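Local coordinates for uncharacterized protein (Pyrococcus furiosus, PDB 4XLZ), which probably removes an acetyl group from N,N'-diacetylchitobiose as a metal-dependent deacetylase of carbohydrate esterase family 14, at residues A[147-150]-A[151-154]; A[172-176]-A[177-181]; A[203-206]-A[207-211]. All blocks are in the same frame, centred on the assembly; numbering follows the deposited sequence.

Interaction 1: A[147-150]-A[151-154]. With CD (cadmium ion), chain G.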
loop_
_atom_site.group_PDB
_atom_site.type_symbol
_atom_site.label_atom_id
_atom_site.label_comp_id
_atom_site.label_asym_id
_atom_site.label_seq_id
_atom_site.Cartn_x
_atom_site.Cartn_y
_atom_site.Cartn_z
ATOM N N SER A 147 -1.548 -9.081 21.127
ATOM C CA SER A 147 -0.374 -8.828 20.309
ATOM C C SER A 147 -0.499 -9.413 18.874
ATOM O O SER A 147 0.466 -9.294 18.093
ATOM C CB SER A 147 0.846 -9.424 20.941
ATOM O OG SER A 147 0.995 -8.671 22.209
ATOM N N HIS A 148 -1.661 -10.073 18.574
ATOM C CA HIS A 148 -1.731 -10.703 17.220
ATOM C C HIS A 148 -2.554 -9.719 16.315
ATOM O O HIS A 148 -3.742 -9.478 16.551
ATOM C CB HIS A 148 -2.517 -12.045 17.335
ATOM C CG HIS A 148 -2.201 -12.931 16.155
ATOM N ND1 HIS A 148 -2.210 -12.474 14.838
ATOM C CD2 HIS A 148 -1.759 -14.214 16.107
ATOM C CE1 HIS A 148 -1.801 -13.440 14.030
ATOM N NE2 HIS A 148 -1.504 -14.527 14.795
ATOM N N PRO A 149 -1.875 -9.244 15.285
ATOM C CA PRO A 149 -2.577 -8.209 14.409
ATOM C C PRO A 149 -3.812 -8.861 13.752
ATOM O O PRO A 149 -4.812 -8.183 13.522
ATOM C CB PRO A 149 -1.537 -7.871 13.334
ATOM C CG PRO A 149 -0.539 -9.026 13.323
ATOM C CD PRO A 149 -0.475 -9.476 14.839
ATOM N N ASP A 150 -3.802 -10.214 13.487
ATOM C CA ASP A 150 -5.008 -10.775 12.861
ATOM C C ASP A 150 -6.175 -10.654 13.845
ATOM O O ASP A 150 -7.334 -10.577 13.435
ATOM C CB ASP A 150 -4.839 -12.303 12.558
ATOM C CG ASP A 150 -3.838 -12.613 11.472
ATOM O OD1 ASP A 150 -3.430 -13.795 11.332
ATOM O OD2 ASP A 150 -3.374 -11.717 10.679
ATOM N N HIS A 151 -5.939 -10.816 15.165
ATOM C CA HIS A 151 -7.066 -10.696 16.094
ATOM C C HIS A 151 -7.569 -9.249 16.200
ATOM O O HIS A 151 -8.788 -9.041 16.149
ATOM C CB HIS A 151 -6.555 -11.182 17.493
ATOM C CG HIS A 151 -6.661 -12.679 17.618
ATOM N ND1 HIS A 151 -7.333 -13.249 18.673
ATOM C CD2 HIS A 151 -6.302 -13.660 16.748
ATOM C CE1 HIS A 151 -7.319 -14.603 18.474
ATOM N NE2 HIS A 151 -6.638 -14.867 17.370
ATOM N N ARG A 152 -6.646 -8.269 16.347
ATOM C CA ARG A 152 -7.105 -6.881 16.483
ATOM C C ARG A 152 -7.859 -6.470 15.165
ATOM O O ARG A 152 -8.949 -5.891 15.261
ATOM C CB ARG A 152 -5.892 -5.963 16.608
ATOM C CG ARG A 152 -5.111 -6.181 17.919
ATOM C CD ARG A 152 -4.023 -5.105 18.047
ATOM N NE ARG A 152 -2.980 -5.191 17.020
ATOM C CZ ARG A 152 -1.749 -5.563 17.176
ATOM N NH1 ARG A 152 -1.321 -6.082 18.362
ATOM N NH2 ARG A 152 -0.912 -5.534 16.162
ATOM N N ARG A 153 -7.269 -6.837 14.050
ATOM C CA ARG A 153 -7.920 -6.445 12.783
ATOM C C ARG A 153 -9.289 -7.129 12.591
ATOM O O ARG A 153 -10.231 -6.464 12.083
ATOM C CB ARG A 153 -7.015 -6.711 11.611
ATOM C CG ARG A 153 -5.756 -5.764 11.641
ATOM C CD ARG A 153 -4.727 -6.163 10.623
ATOM N NE ARG A 153 -3.688 -5.148 10.663
ATOM C CZ ARG A 153 -2.884 -4.936 9.655
ATOM N NH1 ARG A 153 -2.842 -5.741 8.534
ATOM N NH2 ARG A 153 -2.022 -3.834 9.755
ATOM N N THR A 154 -9.411 -8.429 12.988
ATOM C CA THR A 154 -10.723 -9.011 12.844
ATOM C C THR A 154 -11.754 -8.265 13.624
ATOM O O THR A 154 -12.922 -8.063 13.160
ATOM C CB THR A 154 -10.606 -10.501 13.307
ATOM O OG1 THR A 154 -9.754 -11.212 12.427
ATOM C CG2 THR A 154 -12.017 -11.165 13.242
HETATM CD CD CD G . -6.453 -17.081 16.806
HETATM O O HOH W 1 1.457 -6.799 18.417
HETATM O O HOH W 2 -3.967 -17.206 17.501
#
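Arg-152 folds back over Pro-149 and the residues just ahead of helix 149-164. Its CB passes Pro-149 O, and its CG lies 3.8 Å from His-148 O. The chain bends at chi3 (-65°), and NE and CZ then pass over Pro-149 CA, with CZ at 3.9 Å. One guanidinium face lies over His-148 C and over Pro-149 N and CA. NH2 is 3.7 Å from Pro-149 CB. NH1 lies by Ser-147 CA and C. It donates to water 1 in the plane of the group, and that water donates to Ser-147 O; Glu-146 O takes a further bond from NH1. NH2 makes a salt bridge to Glu-160 of the second subunit. An alanine here would probably cost that glutamate this charged partner and leave a gap beside Pro-149.

His-148 is the N-cap: its ND1 accepts from Asp-150 N at 3.1 Å. Asp-150 O takes Thr-154 OG1 at 2.7 Å, and Thr-154 N. His-151 NE2 binds the cadmium at 2.3 Å, as do His-40 and Asp-43, consistent with the metal-dependent active site of this deacetylase family. Asp-150 OD1 bonds His-40 NE2, a second-shell contact. Asp-150 and Thr-154 touch strand 61-68, His-151 and Thr-154 touch Pro-39, and Phe-156 of the second subunit makes a cation-pi contact with Arg-152.

Interaction 2: A[172-176]-A[177-181]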
loop_
_atom_site.group_PDB
_atom_site.type_symbol
_atom_site.label_atom_id
_atom_site.label_comp_id
_atom_site.label_asym_id
_atom_site.label_seq_id
_atom_site.Cartn_x
_atom_site.Cartn_y
_atom_site.Cartn_z
ATOM N N ASN A 172 -21.114 -0.501 -3.367
ATOM C CA ASN A 172 -22.402 -0.327 -4.020
ATOM C C ASN A 172 -22.628 -1.378 -5.076
ATOM O O ASN A 172 -23.821 -1.508 -5.445
ATOM C CB ASN A 172 -22.531 1.136 -4.655
ATOM C CG ASN A 172 -21.532 1.335 -5.833
ATOM O OD1 ASN A 172 -20.319 1.282 -5.631
ATOM N ND2 ASN A 172 -21.997 1.284 -7.027
ATOM N N ILE A 173 -21.645 -2.139 -5.594
ATOM C CA ILE A 173 -21.973 -3.136 -6.630
ATOM C C ILE A 173 -22.836 -4.234 -5.963
ATOM O O ILE A 173 -23.642 -4.890 -6.646
ATOM C CB ILE A 173 -20.716 -3.703 -7.248
ATOM C CG1 ILE A 173 -19.957 -2.563 -7.892
ATOM C CG2 ILE A 173 -21.082 -4.661 -8.429
ATOM C CD1 ILE A 173 -20.764 -1.620 -8.867
ATOM N N ASP A 174 -22.743 -4.465 -4.638
ATOM C CA ASP A 174 -23.639 -5.436 -3.974
ATOM C C ASP A 174 -25.079 -5.048 -4.236
ATOM O O ASP A 174 -25.817 -5.939 -4.576
ATOM C CB ASP A 174 -23.371 -5.324 -2.433
ATOM C CG ASP A 174 -22.172 -6.065 -1.963
ATOM O OD1 ASP A 174 -21.873 -5.883 -0.709
ATOM O OD2 ASP A 174 -21.508 -6.821 -2.751
ATOM N N ILE A 175 -25.438 -3.788 -4.063
ATOM C CA ILE A 175 -26.829 -3.353 -4.156
ATOM C C ILE A 175 -27.174 -3.520 -5.619
ATOM O O ILE A 175 -28.269 -4.058 -5.952
ATOM C CB ILE A 175 -26.890 -1.871 -3.807
ATOM C CG1 ILE A 175 -27.076 -1.582 -2.313
ATOM C CG2 ILE A 175 -28.176 -1.206 -4.319
ATOM C CD1 ILE A 175 -26.061 -2.240 -1.327
ATOM N N ASP A 176 -26.223 -3.248 -6.541
ATOM C CA ASP A 176 -26.550 -3.416 -7.979
ATOM C C ASP A 176 -26.803 -4.830 -8.420
ATOM O O ASP A 176 -27.449 -5.040 -9.474
ATOM C CB ASP A 176 -25.420 -2.874 -8.889
ATOM C CG ASP A 176 -25.147 -1.390 -8.649
ATOM O OD1 ASP A 176 -24.021 -0.961 -8.822
ATOM O OD2 ASP A 176 -26.011 -0.636 -8.171
ATOM N N ILE A 177 -26.262 -5.832 -7.736
ATOM C CA ILE A 177 -26.490 -7.252 -8.088
ATOM C C ILE A 177 -27.513 -7.880 -7.184
ATOM O O ILE A 177 -27.703 -9.097 -7.292
ATOM C CB ILE A 177 -25.261 -8.108 -8.091
ATOM C CG1 ILE A 177 -24.549 -8.187 -6.687
ATOM C CG2 ILE A 177 -24.180 -7.475 -9.041
ATOM C CD1 ILE A 177 -23.720 -9.450 -6.493
ATOM N N GLY A 178 -28.191 -7.111 -6.346
ATOM C CA GLY A 178 -29.373 -7.580 -5.602
ATOM C C GLY A 178 -29.127 -7.929 -4.143
ATOM O O GLY A 178 -30.025 -8.453 -3.404
ATOM N N LEU A 179 -27.931 -7.595 -3.655
ATOM C CA LEU A 179 -27.623 -7.727 -2.192
ATOM C C LEU A 179 -27.896 -6.417 -1.510
ATOM O O LEU A 179 -27.027 -5.486 -1.525
ATOM C CB LEU A 179 -26.128 -8.156 -1.918
ATOM C CG LEU A 179 -25.725 -9.461 -2.514
ATOM C CD1 LEU A 179 -24.171 -9.466 -2.235
ATOM C CD2 LEU A 179 -26.444 -10.536 -1.577
ATOM N N LYS A 180 -29.056 -6.318 -0.883
ATOM C CA LYS A 180 -29.510 -5.067 -0.326
ATOM C C LYS A 180 -28.787 -4.720 1.010
ATOM O O LYS A 180 -28.241 -5.616 1.694
ATOM C CB LYS A 180 -31.004 -5.209 -0.012
ATOM C CG LYS A 180 -31.849 -5.215 -1.360
ATOM C CD LYS A 180 -33.370 -5.180 -1.014
ATOM C CE LYS A 180 -33.845 -3.798 -0.297
ATOM N NZ LYS A 180 -33.721 -2.500 -1.169
ATOM N N PRO A 181 -28.855 -3.500 1.484
ATOM C CA PRO A 181 -28.292 -3.134 2.772
ATOM C C PRO A 181 -28.938 -3.975 3.850
ATOM O O PRO A 181 -30.184 -4.336 3.755
ATOM C CB PRO A 181 -28.647 -1.656 2.974
ATOM C CG PRO A 181 -28.812 -1.149 1.485
ATOM C CD PRO A 181 -29.388 -2.306 0.752
#
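Leu-179 N donates to Asp-174 O at 2.8 Å, and this bond closes the end of helix 172-176. The same oxygen also takes Ile-177 N, which reaches it from the opposite face of the carbonyl plane. Ile-177 N is shared in turn, for it donates to Ile-173 O at 3.0 Å as well. Gly-178 N bonds to Ile-175 O at 3.1 Å, from well above the carbonyl plane. Gly-178 has a positive phi of 102°, where a CB would jam against the preceding carbonyl oxygen.

The close packing is around these carbonyls. Ile-177 CG1 sits between its own backbone N and carbonyl carbon (chi1 61°), and this turns it onto Asp-174 O at 3.3 Å. Ile-175 CD1 reaches Leu-179 O, 3.4 Å away. Its CG1 and CD1 also lie against Pro-181 CD, the two side chains crossing at about a right angle. Leu-179 CD1 passes Asp-174 OD2 at 3.8 Å, and the buried carboxylate has charged partners in Arg-129 and in Lys-126 of the third subunit.

Packing is looser elsewhere. Ile-173 CG2 and Ile-177 CG2 are 4.2 Å apart. Gly-178 and Lys-180 are on the exposed side, though Lys-180 NZ still pairs with Glu-77 of the fourth subunit.

The bonds from Leu-179 and Gly-178, with Gly-178 as the C-prime residue, make a Schellman motif. It ends a short helix at a place where neighbouring subunits meet.

Interaction 3: A[203-206]-A[207-211]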
loop_
_atom_site.group_PDB
_atom_site.type_symbol
_atom_site.label_atom_id
_atom_site.label_comp_id
_atom_site.label_asym_id
_atom_site.label_seq_id
_atom_site.Cartn_x
_atom_site.Cartn_y
_atom_site.Cartn_z
ATOM N N ASP A 203 -22.101 -26.944 32.246
ATOM C CA ASP A 203 -22.385 -28.352 31.812
ATOM C C ASP A 203 -21.953 -28.700 30.391
ATOM O O ASP A 203 -22.025 -29.856 29.957
ATOM C CB ASP A 203 -23.903 -28.586 31.911
ATOM C CG ASP A 203 -24.374 -28.637 33.396
ATOM O OD1 ASP A 203 -23.521 -28.924 34.327
ATOM O OD2 ASP A 203 -25.575 -28.334 33.564
ATOM N N LEU A 204 -21.473 -27.676 29.642
ATOM C CA LEU A 204 -20.925 -27.907 28.305
ATOM C C LEU A 204 -19.448 -27.771 28.221
ATOM O O LEU A 204 -18.885 -27.840 27.129
ATOM C CB LEU A 204 -21.543 -26.812 27.376
ATOM C CG LEU A 204 -23.027 -27.041 27.136
ATOM C CD1 LEU A 204 -23.614 -25.855 26.344
ATOM C CD2 LEU A 204 -23.232 -28.360 26.354
HETATM N N MSE A 205 -18.734 -27.707 29.354
HETATM C CA MSE A 205 -17.327 -27.519 29.304
HETATM C C MSE A 205 -16.636 -28.672 28.614
HETATM O O MSE A 205 -15.664 -28.505 27.826
HETATM C CB MSE A 205 -16.787 -27.291 30.748
HETATM C CG MSE A 205 -15.308 -27.049 30.775
HETATM SE SE MSE A 205 -14.798 -25.389 29.844
HETATM C CE MSE A 205 -13.086 -25.124 30.824
ATOM N N GLU A 206 -16.964 -29.947 28.949
ATOM C CA GLU A 206 -16.218 -30.976 28.325
ATOM C C GLU A 206 -16.454 -31.054 26.787
ATOM O O GLU A 206 -15.529 -31.383 26.101
ATOM C CB GLU A 206 -16.687 -32.363 28.984
ATOM C CG GLU A 206 -16.176 -32.452 30.509
ATOM C CD GLU A 206 -14.618 -32.298 30.708
ATOM O OE1 GLU A 206 -14.306 -31.412 31.466
ATOM O OE2 GLU A 206 -13.748 -32.996 30.073
ATOM N N LEU A 207 -17.671 -30.759 26.356
ATOM C CA LEU A 207 -17.967 -30.679 24.888
ATOM C C LEU A 207 -17.088 -29.516 24.277
ATOM O O LEU A 207 -16.496 -29.766 23.198
ATOM C CB LEU A 207 -19.430 -30.447 24.670
ATOM C CG LEU A 207 -19.761 -30.320 23.141
ATOM C CD1 LEU A 207 -19.248 -31.573 22.346
ATOM C CD2 LEU A 207 -21.252 -29.995 22.896
ATOM N N LYS A 208 -17.091 -28.370 24.934
ATOM C CA LYS A 208 -16.238 -27.244 24.415
ATOM C C LYS A 208 -14.829 -27.727 24.287
ATOM O O LYS A 208 -14.135 -27.521 23.256
ATOM C CB LYS A 208 -16.299 -26.081 25.414
ATOM C CG LYS A 208 -15.291 -24.967 24.961
ATOM C CD LYS A 208 -15.546 -23.770 25.824
ATOM C CE LYS A 208 -14.480 -22.720 25.301
ATOM N NZ LYS A 208 -14.854 -21.364 25.666
ATOM N N LEU A 209 -14.224 -28.361 25.321
ATOM C CA LEU A 209 -12.873 -28.748 25.178
ATOM C C LEU A 209 -12.630 -29.827 24.103
ATOM O O LEU A 209 -11.597 -29.837 23.439
ATOM C CB LEU A 209 -12.299 -29.331 26.553
ATOM C CG LEU A 209 -12.387 -28.273 27.631
ATOM C CD1 LEU A 209 -11.873 -28.981 28.962
ATOM C CD2 LEU A 209 -11.276 -27.208 27.425
ATOM N N LYS A 210 -13.643 -30.706 23.898
ATOM C CA LYS A 210 -13.517 -31.664 22.810
ATOM C C LYS A 210 -13.486 -30.942 21.409
ATOM O O LYS A 210 -12.710 -31.394 20.508
ATOM C CB LYS A 210 -14.692 -32.676 22.915
ATOM C CG LYS A 210 -14.629 -33.729 21.824
ATOM C CD LYS A 210 -15.918 -34.694 21.893
ATOM C CE LYS A 210 -15.632 -35.827 20.895
ATOM N NZ LYS A 210 -16.946 -36.576 20.778
ATOM N N ALA A 211 -14.387 -29.960 21.309
ATOM C CA ALA A 211 -14.414 -29.193 20.035
ATOM C C ALA A 211 -13.133 -28.441 19.812
ATOM O O ALA A 211 -12.689 -28.227 18.635
ATOM C CB ALA A 211 -15.676 -28.273 20.021
HETATM O O HOH W 3 -20.063 -31.082 28.170
#
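Leu-204 and Leu-207 touch on one side of the first turn of helix 205-213. Their CD2 methyls are 4.3 Å apart. Leu-207 CB also lies 3.6 Å from Leu-204 O. On another side of the turn, selenomethionine Met-205, introduced by labelling, meets Leu-209. Its CG is 4.3 Å from Leu-209 CD1. Leu-209 CG comes closer to the backbone, at 3.3 Å from Met-205 O. The leucine gets there because its CG stands beside its own backbone N (chi1 -60°), which turns the branch back along the helix.

Backbone bonds of the helix set the spacing of these residues. Lys-208 N donates to Leu-204 O at 2.9 Å and is nearly straight, with 170° at the hydrogen. Leu-209 N bonds to Met-205 O in much the same way. Lys-210 N reaches Glu-206 O at a more bent angle. Leu-204 is the N-cap residue. Ahead of it, water 3 donates to Asp-203 O and accepts from Leu-207 N at 3.0 Å. The water thus gives a partner to an N-H of the first turn.

The next shell is polar. Lys-208 runs extended away from the turn, and its NZ meets Glu-248 in a salt bridge and Ile-46 O in a hydrogen bond. Glu-206 is bent at chi2, and its OE1 makes a salt bridge to Arg-232.

Several helices surround the turn. Met-205 and Leu-209 pack on helix 221-240. Leu-204 lies on Lys-53 and Lys-54 of helix 43-57, and Leu-207 on Lys-53. Lys-210 and Ala-211 reach helix 81-99, and Lys-208 leads to strand 247-250.

How the interactions relate
From the N terminus, the three contacts come in series, and none nests within or crosses another. Each is local and closes only a turn of its own. Interaction 1 forms the start of helix 149-164 at the cadmium site. That helix is followed by helix 172-176, whose end is interaction 2, before the chain enters strand 186-190. Interaction 3 starts helix 205-213, after strand 197-200. Interactions 1 and 2 have centres about 29 Å apart, and interactions 2 and 3 lie on opposite sides of the chain's centre. Interactions 1 and 2 both face other subunits, whereas interaction 3 joins helices within its own chain.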